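Local coordinates for protein acetolactate synthase isozyme 1 large subunit (Escherichia coli, PDB 6LPI) that belongs to the thiamine-diphosphate-dependent enzyme family and, in this model, holds thiamine diphosphate, a magnesium ion and flavin-adenine dinucleotide, at residues E472-H478 with A491-G496. Numbering follows the deposited sequence.
With TPP (thiamine diphosphate), chain J.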
loop_
_atom_site.group_PDB
_atom_site.type_symbol
_atom_site.label_atom_id
_atom_site.label_comp_id
_atom_site.label_asym_id
_atom_site.label_seq_id
_atom_site.Cartn_x
_atom_site.Cartn_y
_atom_site.Cartn_z
ATOM N N GLU B 472 27.167 6.058 -1.557
ATOM C CA GLU B 472 27.987 5.146 -0.753
ATOM C C GLU B 472 27.662 5.289 0.733
ATOM O O GLU B 472 28.511 5.588 1.570
ATOM C CB GLU B 472 29.469 5.319 -1.082
ATOM C CG GLU B 472 29.646 5.413 -2.621
ATOM C CD GLU B 472 31.040 5.086 -3.142
ATOM O OE1 GLU B 472 31.138 4.387 -4.187
ATOM O OE2 GLU B 472 32.031 5.440 -2.462
ATOM N N ALA B 473 26.380 5.064 1.028
ATOM C CA ALA B 473 25.774 5.244 2.342
ATOM C C ALA B 473 24.354 4.676 2.326
ATOM O O ALA B 473 23.690 4.630 1.281
ATOM C CB ALA B 473 25.748 6.722 2.758
ATOM N N LEU B 474 23.878 4.284 3.515
ATOM C CA LEU B 474 22.448 4.052 3.666
ATOM C C LEU B 474 21.770 5.394 3.459
ATOM O O LEU B 474 21.129 5.594 2.429
ATOM C CB LEU B 474 22.125 3.411 5.011
ATOM C CG LEU B 474 22.618 1.951 5.024
ATOM C CD1 LEU B 474 22.657 1.317 6.397
ATOM C CD2 LEU B 474 21.724 1.105 4.103
ATOM N N GLY B 475 21.943 6.349 4.348
ATOM C CA GLY B 475 21.665 7.690 3.868
ATOM C C GLY B 475 20.512 8.359 4.565
ATOM O O GLY B 475 20.640 9.491 5.036
ATOM N N LEU B 476 19.353 7.708 4.568
ATOM C CA LEU B 476 18.275 8.206 5.406
ATOM C C LEU B 476 18.646 7.968 6.866
ATOM O O LEU B 476 18.441 8.837 7.725
ATOM C CB LEU B 476 16.971 7.525 5.005
ATOM C CG LEU B 476 15.592 8.094 5.318
ATOM C CD1 LEU B 476 15.176 7.790 6.736
ATOM C CD2 LEU B 476 15.612 9.574 5.041
ATOM N N VAL B 477 19.259 6.809 7.139
ATOM C CA VAL B 477 19.873 6.554 8.440
ATOM C C VAL B 477 20.993 7.556 8.689
ATOM O O VAL B 477 21.065 8.169 9.753
ATOM C CB VAL B 477 20.395 5.104 8.523
ATOM C CG1 VAL B 477 21.261 4.922 9.743
ATOM C CG2 VAL B 477 19.261 4.099 8.540
ATOM N N HIS B 478 21.866 7.761 7.695
ATOM C CA HIS B 478 22.978 8.711 7.827
ATOM C C HIS B 478 22.483 10.074 8.294
ATOM O O HIS B 478 23.103 10.728 9.147
ATOM C CB HIS B 478 23.686 8.833 6.475
ATOM C CG HIS B 478 24.938 9.650 6.486
ATOM N ND1 HIS B 478 24.941 11.014 6.682
ATOM C CD2 HIS B 478 26.229 9.296 6.269
ATOM C CE1 HIS B 478 26.183 11.463 6.611
ATOM N NE2 HIS B 478 26.982 10.441 6.360
ATOM N N ALA B 491 27.561 2.343 11.236
ATOM C CA ALA B 491 27.016 1.202 10.498
ATOM C C ALA B 491 26.142 1.622 9.312
ATOM O O ALA B 491 25.247 0.875 8.890
ATOM C CB ALA B 491 26.228 0.295 11.442
ATOM N N ALA B 492 26.407 2.804 8.743
ATOM C CA ALA B 492 25.587 3.345 7.665
ATOM C C ALA B 492 26.392 3.789 6.446
ATOM O O ALA B 492 25.838 4.459 5.565
ATOM C CB ALA B 492 24.741 4.519 8.176
ATOM N N THR B 493 27.669 3.433 6.361
ATOM C CA THR B 493 28.514 3.827 5.245
ATOM C C THR B 493 29.122 2.584 4.607
ATOM O O THR B 493 29.188 1.522 5.234
ATOM C CB THR B 493 29.617 4.798 5.698
ATOM O OG1 THR B 493 30.137 4.365 6.961
ATOM C CG2 THR B 493 29.051 6.192 5.852
ATOM N N TYR B 494 29.476 2.704 3.322
ATOM C CA TYR B 494 30.134 1.688 2.512
ATOM C C TYR B 494 31.475 2.216 2.002
ATOM O O TYR B 494 31.621 3.421 1.771
ATOM C CB TYR B 494 29.271 1.294 1.312
ATOM C CG TYR B 494 27.883 0.802 1.614
ATOM C CD1 TYR B 494 27.653 -0.372 2.319
ATOM C CD2 TYR B 494 26.783 1.543 1.204
ATOM C CE1 TYR B 494 26.345 -0.801 2.588
ATOM C CE2 TYR B 494 25.487 1.128 1.468
ATOM C CZ TYR B 494 25.268 -0.036 2.151
ATOM O OH TYR B 494 23.958 -0.405 2.373
ATOM N N PRO B 495 32.460 1.338 1.782
ATOM C CA PRO B 495 33.786 1.815 1.331
ATOM C C PRO B 495 33.847 2.298 -0.112
ATOM O O PRO B 495 34.704 3.131 -0.437
ATOM C CB PRO B 495 34.684 0.585 1.518
ATOM C CG PRO B 495 33.876 -0.384 2.363
ATOM C CD PRO B 495 32.453 -0.107 2.049
ATOM N N GLY B 496 32.974 1.806 -0.986
ATOM C CA GLY B 496 33.030 2.177 -2.384
ATOM C C GLY B 496 33.934 1.274 -3.193
ATOM O O GLY B 496 34.564 1.729 -4.157
HETATM N "N1'" TPP J . 16.050 -2.452 6.157
HETATM C "C2'" TPP J . 15.023 -2.564 5.238
HETATM C CM2 TPP J . 14.745 -3.858 4.532
HETATM N "N3'" TPP J . 14.218 -1.490 4.950
HETATM C "C4'" TPP J . 14.401 -0.294 5.585
HETATM N "N4'" TPP J . 13.573 0.700 5.264
HETATM C "C5'" TPP J . 15.436 -0.165 6.515
HETATM C "C6'" TPP J . 16.257 -1.255 6.790
HETATM C "C7'" TPP J . 15.698 1.157 7.208
HETATM N N3 TPP J . 16.127 2.103 6.214
HETATM C C2 TPP J . 15.269 2.988 5.606
HETATM S S1 TPP J . 15.957 3.933 4.520
HETATM C C5 TPP J . 17.397 3.251 4.783
HETATM C C4 TPP J . 17.380 2.249 5.722
HETATM C CM4 TPP J . 18.608 1.497 6.107
HETATM C C6 TPP J . 18.583 3.748 3.991
HETATM C C7 TPP J . 18.308 3.750 2.488
HETATM O O7 TPP J . 19.503 3.399 1.826
HETATM P PA TPP J . 19.747 3.763 0.272
HETATM O O1A TPP J . 19.229 2.681 -0.635
HETATM O O2A TPP J . 21.245 3.964 0.137
HETATM O O3A TPP J . 18.907 5.096 -0.057
HETATM P PB TPP J . 19.492 6.606 0.147
HETATM O O1B TPP J . 18.846 7.532 -0.886
HETATM O O2B TPP J . 19.228 7.149 1.530
HETATM O O3B TPP J . 21.000 6.578 0.015
#
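Leu474 and Tyr494 each turn CG anti to their own carbonyl carbon (chi1 -71° and -56°), and their side chains cross at about a right angle, Leu474 CD2 lying beside the phenol oxygen of Tyr494. The ring of Tyr494 also runs obliquely along the backbone at Ala473, with CD2 3.5 Å from Ala473 N. One backbone hydrogen bond pins the two segments: Leu474 N donates to Ala492 O at 2.8 Å with an N-H...O angle of 161°, reaching the oxygen from above the carbonyl plane. The same oxygen meets Ala473 CA at 3.3 Å in a CA-H...O contact, beside the single bridge that pairs Ala473 with Thr493. At the helical end, Ala492 CB packs on Val477 CG1 at 3.8 Å, while the other branch, CG2, lies 3.6 Å from CM4 of thiamine diphosphate. Leu474 CD2 also lies 3.7 Å from CM4, so this one branch serves both Tyr494 OH and the cofactor methyl, while CD1 turns to Ala492.

Gly475 takes the N-cap position of helix 476-484, and Leu476 N comes 3.1 Å from O2B of the diphosphate, a geometry consistent with the helix start helping to offset phosphate charge; Gly445 N and Ser446 N are among the other groups bonded to the cofactor. Asp444, a magnesium ligand, accepts a hydrogen bond from Ala473 N. Through Ala492 and Tyr494, loop 491-496 packs on Leu474 and Val477, the residues that touch the thiazolium methyl, and so forms an apolar second shell.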